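Local coordinates for protein AA9 family lytic polysaccharide monooxygenase cel61B (Hypocrea jecorina, PDB 2VTC) that oxidatively cleaves glycosidic bonds in cellulose and other polysaccharides, using an active-site copper ion, a reducing agent and oxygen or hydrogen peroxide, at residues Leu180-Gly185 against Gly191-Pro196; Gln147-Gln152 against Ile228-Tyr233; Val114-Glu119 against Gln219-Thr224. One frame throughout, in Å; residues are numbered along the deposited sequence.

All three contacts reach the same mixed sheet of the AA9 beta-sandwich. Contact 1 is the tip of the hairpin formed by strands 172-182 and 193-204, beside the metal. Contact 2, about 10 Å away centre to centre, ties the start of helix 150-156 to the C-terminal loop. Contact 3, about 13 Å from contact 1 and 18 Å from contact 2, sets an earlier part of that loop against strand 113-119. Along the chain come 114-119, 147-152, then both strands of the hairpin, then 219-224 and 228-233. The loop, leaving after strand 215-216, thus reaches back to two earlier elements, and the hairpin that carries a metal ligand falls, in sequence, between those two elements and the loop.

Contact 1. Residues Leu180-Gly185 against Gly191-Pro196; sequences LLAAHG and GMQNYP. With NI (nickel (II) ion), chain E.
The ring of Tyr195 has the carbonyl oxygen of Leu180 at its edge and in its plane, with Leu180 O 3.5 Å from CD2, while the methyl of Ala182 comes in obliquely, CB lying 3.8 Å from CE2. The imidazole of His184 stands almost at right angles to the amide of Gln193, the planes 88° apart, and its ring also stacks with that of His108. A water sits over the centre of one His184 face. That same water pins the turn: it donates to Ala182 O and Gly191 O and accepts from Gly185 N. Between the strands, Tyr195 N reaches Leu180 O at 2.8 Å and Gln193 N reaches Ala182 O at 3.0 Å; the return bond from Ala182 N to Gln193 O is more bent, 138° at the hydrogen. This is an antiparallel beta hairpin, and Tyr195, Ala182 and Gln193 share the face turned toward the copper site of the AA9 enzymes. Here a nickel ion occupies it, bound by Tyr195 OH at 2.5 Å together with His20 and His108; His184 and Gln193 probably help bind dioxygen, as in relatives. On the other face the Met192 chain starts out trans from its amide nitrogen (chi1 -176°) and then bends at both following bonds, which brings SD back to the first strand, 3.7 Å from Leu181 CB, and CE against Ala183 CB. Where the hairpin closes, at its connecting loop, Gly191 CA lies 3.3 Å from Gly185 O in a CH...O contact.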
loop_
_atom_site.group_PDB
_atom_site.type_symbol
_atom_site.label_atom_id
_atom_site.label_comp_id
_atom_site.label_asym_id
_atom_site.label_seq_id
_atom_site.Cartn_x
_atom_site.Cartn_y
_atom_site.Cartn_z
ATOM N N LEU A 180 -0.748 3.142 4.288
ATOM C CA LEU A 180 -0.923 3.673 5.642
ATOM C C LEU A 180 -1.907 4.814 5.555
ATOM O O LEU A 180 -1.779 5.703 4.700
ATOM C CB LEU A 180 0.412 4.186 6.213
ATOM C CG LEU A 180 1.630 3.274 6.068
ATOM C CD1 LEU A 180 2.896 3.905 6.664
ATOM C CD2 LEU A 180 1.423 1.924 6.648
ATOM N N LEU A 181 -2.910 4.805 6.434
ATOM C CA LEU A 181 -3.865 5.912 6.458
ATOM C C LEU A 181 -3.624 6.686 7.757
ATOM O O LEU A 181 -4.205 6.338 8.798
ATOM C CB LEU A 181 -5.306 5.426 6.407
ATOM C CG LEU A 181 -5.743 4.787 5.063
ATOM C CD1 LEU A 181 -5.320 3.324 5.057
ATOM C CD2 LEU A 181 -7.234 4.915 4.907
ATOM N N ALA A 182 -2.756 7.698 7.695
ATOM C CA ALA A 182 -2.368 8.475 8.904
ATOM C C ALA A 182 -3.514 9.407 9.284
ATOM O O ALA A 182 -3.984 10.264 8.497
ATOM C CB ALA A 182 -1.040 9.238 8.667
ATOM N N ALA A 183 -3.980 9.227 10.532
ATOM C CA ALA A 183 -5.256 9.757 10.958
ATOM C C ALA A 183 -5.184 10.909 11.985
ATOM O O ALA A 183 -6.221 11.315 12.483
ATOM C CB ALA A 183 -6.144 8.608 11.516
ATOM N N HIS A 184 -3.984 11.415 12.270
ATOM C CA HIS A 184 -3.842 12.549 13.231
ATOM C C HIS A 184 -4.731 13.750 12.898
ATOM O O HIS A 184 -5.165 14.489 13.817
ATOM C CB HIS A 184 -2.386 12.970 13.397
ATOM C CG HIS A 184 -1.643 13.095 12.105
ATOM N ND1 HIS A 184 -1.378 14.309 11.510
ATOM C CD2 HIS A 184 -1.109 12.150 11.294
ATOM C CE1 HIS A 184 -0.711 14.108 10.386
ATOM N NE2 HIS A 184 -0.545 12.808 10.224
ATOM N N GLY A 185 -4.995 13.968 11.605
ATOM C CA GLY A 185 -5.871 15.041 11.138
ATOM C C GLY A 185 -7.269 14.646 10.696
ATOM O O GLY A 185 -8.004 15.459 10.129
ATOM N N GLY A 191 -8.939 15.631 5.950
ATOM C CA GLY A 191 -7.794 15.516 6.862
ATOM C C GLY A 191 -6.993 14.227 6.864
ATOM O O GLY A 191 -5.796 14.251 7.143
ATOM N N MET A 192 -7.660 13.104 6.563
ATOM C CA MET A 192 -6.991 11.798 6.434
ATOM C C MET A 192 -5.849 11.879 5.421
ATOM O O MET A 192 -5.999 12.517 4.364
ATOM C CB MET A 192 -8.007 10.727 5.994
ATOM C CG MET A 192 -7.430 9.320 5.913
ATOM S SD MET A 192 -6.677 8.670 7.443
ATOM C CE MET A 192 -8.137 7.970 8.207
ATOM N N GLN A 193 -4.712 11.266 5.743
ATOM C CA GLN A 193 -3.578 11.255 4.811
ATOM C C GLN A 193 -3.319 9.829 4.341
ATOM O O GLN A 193 -2.894 9.002 5.139
ATOM C CB GLN A 193 -2.298 11.816 5.445
ATOM C CG GLN A 193 -2.426 13.272 5.906
ATOM C CD GLN A 193 -1.218 13.819 6.669
ATOM O OE1 GLN A 193 -1.205 15.019 6.999
ATOM N NE2 GLN A 193 -0.242 12.999 6.963
ATOM N N ASN A 194 -3.459 9.564 3.025
ATOM C CA ASN A 194 -3.229 8.204 2.497
ATOM C C ASN A 194 -1.827 8.063 1.902
ATOM O O ASN A 194 -1.410 8.917 1.088
ATOM C CB ASN A 194 -4.261 7.827 1.404
ATOM C CG ASN A 194 -5.668 7.582 1.939
ATOM O OD1 ASN A 194 -6.317 6.564 1.595
ATOM N ND2 ASN A 194 -6.191 8.522 2.691
ATOM N N TYR A 195 -1.131 6.986 2.254
ATOM C CA TYR A 195 0.214 6.713 1.729
ATOM C C TYR A 195 0.244 5.346 1.022
ATOM O O TYR A 195 0.785 4.398 1.569
ATOM C CB TYR A 195 1.292 6.733 2.841
ATOM C CG TYR A 195 1.418 8.052 3.599
ATOM C CD1 TYR A 195 2.446 8.955 3.297
ATOM C CD2 TYR A 195 0.498 8.398 4.611
ATOM C CE1 TYR A 195 2.555 10.196 3.981
ATOM C CE2 TYR A 195 0.602 9.634 5.308
ATOM C CZ TYR A 195 1.634 10.511 4.987
ATOM O OH TYR A 195 1.731 11.716 5.682
ATOM N N PRO A 196 -0.328 5.261 -0.208
ATOM C CA PRO A 196 -0.287 3.980 -0.938
ATOM C C PRO A 196 1.050 3.751 -1.649
ATOM O O PRO A 196 1.653 4.695 -2.178
ATOM C CB PRO A 196 -1.417 4.117 -1.963
ATOM C CG PRO A 196 -1.482 5.577 -2.272
ATOM C CD PRO A 196 -1.119 6.273 -0.929
HETATM NI NI NI E . 3.772 12.463 6.929
HETATM O O HOH W 1 -4.370 12.859 9.109
HETATM O O HOH W 2 5.154 13.757 7.946
HETATM O O HOH W 3 2.853 13.231 6.746
#

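Contact 2. Residues Gln147-Gln152 against Ile228-Tyr233; sequences QVWAQQ and ILFNPY
Trp149 and Phe230 bring their rings together where the N-cap residue of helix 150-156 meets the irregular C-terminal loop of the AA9 beta-sandwich. From CB, the Trp149 side chain leaves with CG anti to the carbonyl carbon (chi1 -72°), which throws the indole across toward the loop. On its five-membered ring, NE1 gives its hydrogen to a water 2.9 Å away that lies in the plane of the indole, and the water in turn donates to Pro232 O at 2.6 Å; the backbone of the loop is thus tethered through a single solvent molecule. Further out, CZ2 touches Phe230 CE1 at 3.8 Å, and CH2, the far corner of the ring, meets Phe230 CZ at 3.9 Å. The two side chains come from opposite directions, and their six-membered rings meet obliquely, centroids 5.9 Å apart and planes at 50°. Tyr239 completes the aromatic cluster, edge-to-face with Trp149 and also against Phe230. Were Trp149 replaced by an alanine, the bridging water would probably lose its indole donor and a gap would probably open beside the Phe230 ring, perhaps leaving it freer to turn. On the loop side, Phe230 takes the less common position with CG between N and the carbonyl carbon (chi1 79°), pointing the ring at the indole. The chain then makes an Asx turn: Asn231 OD1 accepts from Tyr233 N at 3.0 Å, the donor standing well above the amide plane, and Pro232 CG rests 3.7 Å over the centre of the Tyr233 ring.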
loop_
_atom_site.group_PDB
_atom_site.type_symbol
_atom_site.label_atom_id
_atom_site.label_comp_id
_atom_site.label_asym_id
_atom_site.label_seq_id
_atom_site.Cartn_x
_atom_site.Cartn_y
_atom_site.Cartn_z
ATOM N N GLN A 147 -5.724 1.118 23.159
ATOM C CA GLN A 147 -5.894 2.347 22.344
ATOM C C GLN A 147 -4.692 2.656 21.424
ATOM O O GLN A 147 -4.503 3.807 20.985
ATOM C CB GLN A 147 -6.291 3.566 23.209
ATOM C CG GLN A 147 -7.631 3.404 23.930
ATOM C CD GLN A 147 -8.847 3.467 23.018
ATOM O OE1 GLN A 147 -9.117 4.493 22.394
ATOM N NE2 GLN A 147 -9.622 2.378 22.974
ATOM N N VAL A 148 -3.919 1.618 21.113
ATOM C CA VAL A 148 -2.731 1.736 20.259
ATOM C C VAL A 148 -3.037 1.291 18.831
ATOM O O VAL A 148 -3.567 0.203 18.606
ATOM C CB VAL A 148 -1.525 0.930 20.804
ATOM C CG1 VAL A 148 -0.326 1.045 19.881
ATOM C CG2 VAL A 148 -1.111 1.478 22.158
ATOM N N TRP A 149 -2.689 2.165 17.887
ATOM C CA TRP A 149 -2.927 1.911 16.446
ATOM C C TRP A 149 -1.853 1.062 15.774
ATOM O O TRP A 149 -0.683 1.029 16.185
ATOM C CB TRP A 149 -3.005 3.247 15.709
ATOM C CG TRP A 149 -4.230 4.014 15.965
ATOM C CD1 TRP A 149 -4.401 5.024 16.895
ATOM C CD2 TRP A 149 -5.480 3.877 15.290
ATOM N NE1 TRP A 149 -5.689 5.506 16.830
ATOM C CE2 TRP A 149 -6.375 4.822 15.855
ATOM C CE3 TRP A 149 -5.943 3.026 14.269
ATOM C CZ2 TRP A 149 -7.709 4.938 15.440
ATOM C CZ3 TRP A 149 -7.269 3.160 13.841
ATOM C CH2 TRP A 149 -8.127 4.118 14.403
ATOM N N ALA A 150 -2.257 0.397 14.688
ATOM C CA ALA A 150 -1.313 -0.336 13.842
ATOM C C ALA A 150 -0.081 0.498 13.468
ATOM O O ALA A 150 1.029 -0.028 13.438
ATOM C CB ALA A 150 -2.027 -0.848 12.573
ATOM N N GLN A 151 -0.269 1.790 13.191
ATOM C CA GLN A 151 0.885 2.630 12.796
ATOM C C GLN A 151 1.917 2.837 13.919
ATOM O O GLN A 151 3.116 2.942 13.657
ATOM C CB GLN A 151 0.422 3.935 12.166
ATOM C CG GLN A 151 0.039 3.743 10.666
ATOM C CD GLN A 151 -0.503 4.985 10.029
ATOM O OE1 GLN A 151 0.174 6.008 9.963
ATOM N NE2 GLN A 151 -1.742 4.915 9.538
ATOM N N GLN A 152 1.451 2.855 15.170
ATOM C CA GLN A 152 2.383 2.833 16.310
ATOM C C GLN A 152 3.160 1.510 16.354
ATOM O O GLN A 152 4.378 1.497 16.588
ATOM C CB GLN A 152 1.644 3.134 17.629
ATOM C CG GLN A 152 2.537 3.148 18.886
ATOM C CD GLN A 152 3.683 4.142 18.813
ATOM O OE1 GLN A 152 4.847 3.752 18.810
ATOM N NE2 GLN A 152 3.364 5.422 18.767
ATOM N N ILE A 228 -12.667 7.236 7.882
ATOM C CA ILE A 228 -11.904 8.266 7.168
ATOM C C ILE A 228 -12.043 9.622 7.888
ATOM O O ILE A 228 -11.048 10.351 8.073
ATOM C CB ILE A 228 -12.383 8.415 5.688
ATOM C CG1 ILE A 228 -12.037 7.160 4.861
ATOM C CG2 ILE A 228 -11.854 9.737 5.023
ATOM C CD1 ILE A 228 -10.546 6.834 4.710
ATOM N N LEU A 229 -13.281 9.911 8.280
ATOM C CA LEU A 229 -13.628 11.150 8.999
ATOM C C LEU A 229 -14.115 10.787 10.415
ATOM O O LEU A 229 -15.234 10.306 10.582
ATOM C CB LEU A 229 -14.715 11.893 8.247
ATOM C CG LEU A 229 -15.219 13.239 8.815
ATOM C CD1 LEU A 229 -14.128 14.301 8.733
ATOM C CD2 LEU A 229 -16.486 13.678 8.110
ATOM N N PHE A 230 -13.238 10.999 11.388
ATOM C CA PHE A 230 -13.489 10.573 12.777
ATOM C C PHE A 230 -12.520 11.258 13.715
ATOM O O PHE A 230 -11.481 11.768 13.302
ATOM C CB PHE A 230 -13.394 9.031 12.907
ATOM C CG PHE A 230 -11.983 8.512 12.965
ATOM C CD1 PHE A 230 -11.407 8.129 14.177
ATOM C CD2 PHE A 230 -11.213 8.405 11.802
ATOM C CE1 PHE A 230 -10.096 7.683 14.250
ATOM C CE2 PHE A 230 -9.910 7.935 11.851
ATOM C CZ PHE A 230 -9.334 7.558 13.072
ATOM N N ASN A 231 -12.842 11.243 15.014
ATOM C CA ASN A 231 -12.003 11.899 15.994
ATOM C C ASN A 231 -11.008 10.914 16.617
ATOM O O ASN A 231 -11.420 10.005 17.333
ATOM C CB ASN A 231 -12.894 12.540 17.083
ATOM C CG ASN A 231 -12.109 13.368 18.074
ATOM O OD1 ASN A 231 -10.901 13.575 17.934
ATOM N ND2 ASN A 231 -12.806 13.842 19.118
ATOM N N PRO A 232 -9.697 11.075 16.349
ATOM C CA PRO A 232 -8.706 10.170 16.944
ATOM C C PRO A 232 -8.291 10.523 18.384
ATOM O O PRO A 232 -7.535 9.783 19.005
ATOM C CB PRO A 232 -7.505 10.316 16.014
ATOM C CG PRO A 232 -7.600 11.775 15.564
ATOM C CD PRO A 232 -9.069 12.081 15.467
ATOM N N TYR A 233 -8.782 11.640 18.900
ATOM C CA TYR A 233 -8.295 12.175 20.175
ATOM C C TYR A 233 -9.318 11.989 21.287
ATOM O O TYR A 233 -9.499 12.860 22.146
ATOM C CB TYR A 233 -7.913 13.649 20.009
ATOM C CG TYR A 233 -6.813 13.855 18.995
ATOM C CD1 TYR A 233 -5.602 13.180 19.116
ATOM C CD2 TYR A 233 -6.979 14.721 17.918
ATOM C CE1 TYR A 233 -4.578 13.348 18.185
ATOM C CE2 TYR A 233 -5.952 14.908 16.975
ATOM C CZ TYR A 233 -4.755 14.212 17.124
ATOM O OH TYR A 233 -3.709 14.365 16.236
HETATM O O HOH W 4 -6.783 7.253 18.834
#

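Contact 3. Residues Val114-Glu119 against Gln219-Thr224; sequences VTYVVE and QLYKPT
Tyr116, on the strand 114-119, faces Leu220 on the irregular segment 219-224 with their CA atoms 10.5 Å apart, the closest pair of CA atoms across the contact, so side chains span the whole gap. Tyr116 points from the strand at the loop. Its hydroxyl donates to that of Tyr221, OH to OH 2.8 Å, and the Tyr221 oxygen sits at the edge of the Tyr116 ring, close to its plane. The two tyrosines approach from opposite directions and meet through their hydroxyls. Tyr221 OH is gripped a second time by Glu179 OE1, on the neighbouring strand 172-182, so a chain of two hydrogen bonds runs from strand to loop and back to the sheet, satisfying a buried oxygen and limiting how far either phenol can swing. Leu220 supplies the apolar half of the contact. With CG anti to its carbonyl carbon (chi1 -65°), it reaches inward from the loop: CD1 lies over one face of the Tyr116 ring, 4.2 Å above the plane and toward the rim, and CD2 touches Tyr116 CE1 at 3.8 Å. The same leucine also packs on its neighbour, its CB 3.7 Å above the centre of the Tyr221 ring, and thereby holds that ring from within the loop. Val114, two residues before Tyr116, adds its CG2 methyl 3.5 Å from Tyr221 OH, while Pro242 and Tyr71 pack around the Tyr221 ring. Buried tyrosines and a leucine thus fasten the long C-terminal loop across a sheet of the AA9 beta-sandwich.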
loop_
_atom_site.group_PDB
_atom_site.type_symbol
_atom_site.label_atom_id
_atom_site.label_comp_id
_atom_site.label_asym_id
_atom_site.label_seq_id
_atom_site.Cartn_x
_atom_site.Cartn_y
_atom_site.Cartn_z
ATOM N N VAL A 114 -3.587 -1.039 5.713
ATOM C CA VAL A 114 -4.307 -1.991 4.850
ATOM C C VAL A 114 -3.425 -2.344 3.636
ATOM O O VAL A 114 -2.607 -1.523 3.193
ATOM C CB VAL A 114 -5.670 -1.406 4.358
ATOM C CG1 VAL A 114 -6.655 -1.170 5.526
ATOM C CG2 VAL A 114 -5.459 -0.093 3.572
ATOM N N THR A 115 -3.593 -3.572 3.128
ATOM C CA THR A 115 -2.885 -4.020 1.918
ATOM C C THR A 115 -3.860 -4.716 0.969
ATOM O O THR A 115 -4.719 -5.498 1.395
ATOM C CB THR A 115 -1.714 -4.973 2.251
ATOM O OG1 THR A 115 -0.928 -4.376 3.294
ATOM C CG2 THR A 115 -0.797 -5.199 1.052
ATOM N N TYR A 116 -3.704 -4.411 -0.319
ATOM C CA TYR A 116 -4.578 -4.973 -1.364
ATOM C C TYR A 116 -3.716 -5.685 -2.406
ATOM O O TYR A 116 -2.494 -5.432 -2.513
ATOM C CB TYR A 116 -5.361 -3.855 -2.073
ATOM C CG TYR A 116 -6.255 -3.000 -1.187
ATOM C CD1 TYR A 116 -7.614 -3.275 -1.047
ATOM C CD2 TYR A 116 -5.729 -1.885 -0.505
ATOM C CE1 TYR A 116 -8.437 -2.494 -0.220
ATOM C CE2 TYR A 116 -6.534 -1.101 0.313
ATOM C CZ TYR A 116 -7.886 -1.399 0.441
ATOM O OH TYR A 116 -8.696 -0.601 1.234
ATOM N N VAL A 117 -4.373 -6.530 -3.202
ATOM C CA VAL A 117 -3.733 -7.165 -4.369
ATOM C C VAL A 117 -4.648 -7.062 -5.594
ATOM O O VAL A 117 -5.857 -7.017 -5.455
ATOM C CB VAL A 117 -3.343 -8.635 -4.063
ATOM C CG1 VAL A 117 -4.564 -9.482 -3.772
ATOM C CG2 VAL A 117 -2.459 -9.242 -5.181
ATOM N N VAL A 118 -4.035 -6.950 -6.766
ATOM C CA VAL A 118 -4.755 -6.941 -8.033
ATOM C C VAL A 118 -3.980 -7.796 -9.048
ATOM O O VAL A 118 -2.740 -7.799 -9.068
ATOM C CB VAL A 118 -4.870 -5.522 -8.598
ATOM C CG1 VAL A 118 -3.536 -5.057 -9.082
ATOM C CG2 VAL A 118 -5.824 -5.488 -9.750
ATOM N N GLU A 119 -4.721 -8.487 -9.915
ATOM C CA GLU A 119 -4.092 -9.217 -11.017
ATOM C C GLU A 119 -3.901 -8.338 -12.265
ATOM O O GLU A 119 -4.694 -7.430 -12.530
ATOM C CB GLU A 119 -4.901 -10.480 -11.350
ATOM C CG GLU A 119 -4.141 -11.429 -12.300
ATOM C CD GLU A 119 -4.919 -12.701 -12.660
ATOM O OE1 GLU A 119 -6.008 -12.947 -12.101
ATOM O OE2 GLU A 119 -4.395 -13.450 -13.525
ATOM N N GLN A 219 -12.804 3.726 -6.066
ATOM C CA GLN A 219 -14.028 3.395 -5.340
ATOM C C GLN A 219 -13.746 2.844 -3.926
ATOM O O GLN A 219 -14.672 2.437 -3.229
ATOM C CB GLN A 219 -14.883 2.406 -6.152
ATOM C CG GLN A 219 -15.527 3.014 -7.399
ATOM C CD GLN A 219 -16.244 1.973 -8.283
ATOM O OE1 GLN A 219 -16.678 0.913 -7.812
ATOM N NE2 GLN A 219 -16.361 2.278 -9.566
ATOM N N LEU A 220 -12.481 2.855 -3.506
ATOM C CA LEU A 220 -12.128 2.291 -2.187
ATOM C C LEU A 220 -12.692 3.106 -1.035
ATOM O O LEU A 220 -13.233 2.530 -0.077
ATOM C CB LEU A 220 -10.622 2.139 -2.002
ATOM C CG LEU A 220 -9.920 1.147 -2.926
ATOM C CD1 LEU A 220 -8.433 1.318 -2.776
ATOM C CD2 LEU A 220 -10.314 -0.326 -2.658
ATOM N N TYR A 221 -12.575 4.433 -1.147
ATOM C CA TYR A 221 -12.855 5.348 -0.026
ATOM C C TYR A 221 -13.615 6.607 -0.452
ATOM O O TYR A 221 -13.415 7.113 -1.566
ATOM C CB TYR A 221 -11.551 5.856 0.587
ATOM C CG TYR A 221 -10.503 4.817 0.848
ATOM C CD1 TYR A 221 -10.756 3.774 1.734
ATOM C CD2 TYR A 221 -9.239 4.892 0.225
ATOM C CE1 TYR A 221 -9.791 2.807 1.981
ATOM C CE2 TYR A 221 -8.255 3.939 0.477
ATOM C CZ TYR A 221 -8.551 2.891 1.366
ATOM O OH TYR A 221 -7.605 1.937 1.646
ATOM N N LYS A 222 -14.459 7.104 0.461
ATOM C CA LYS A 222 -15.147 8.397 0.308
ATOM C C LYS A 222 -14.722 9.326 1.465
ATOM O O LYS A 222 -14.399 8.845 2.561
ATOM C CB LYS A 222 -16.672 8.217 0.282
ATOM C CG LYS A 222 -17.173 7.410 -0.909
ATOM C CD LYS A 222 -18.670 7.549 -1.103
ATOM C CE LYS A 222 -19.188 6.538 -2.132
ATOM N NZ LYS A 222 -20.646 6.699 -2.438
ATOM N N PRO A 223 -14.680 10.656 1.227
ATOM C CA PRO A 223 -14.224 11.587 2.284
ATOM C C PRO A 223 -15.043 11.576 3.580
ATOM O O PRO A 223 -14.549 12.050 4.610
ATOM C CB PRO A 223 -14.315 12.955 1.603
ATOM C CG PRO A 223 -14.159 12.623 0.126
ATOM C CD PRO A 223 -14.968 11.378 -0.028
ATOM N N THR A 224 -16.248 11.018 3.513
ATOM C CA THR A 224 -17.168 10.954 4.666
ATOM C C THR A 224 -17.311 9.576 5.305
ATOM O O THR A 224 -18.150 9.388 6.210
ATOM C CB THR A 224 -18.581 11.440 4.265
ATOM O OG1 THR A 224 -19.060 10.665 3.152
ATOM C CG2 THR A 224 -18.562 12.953 3.910
#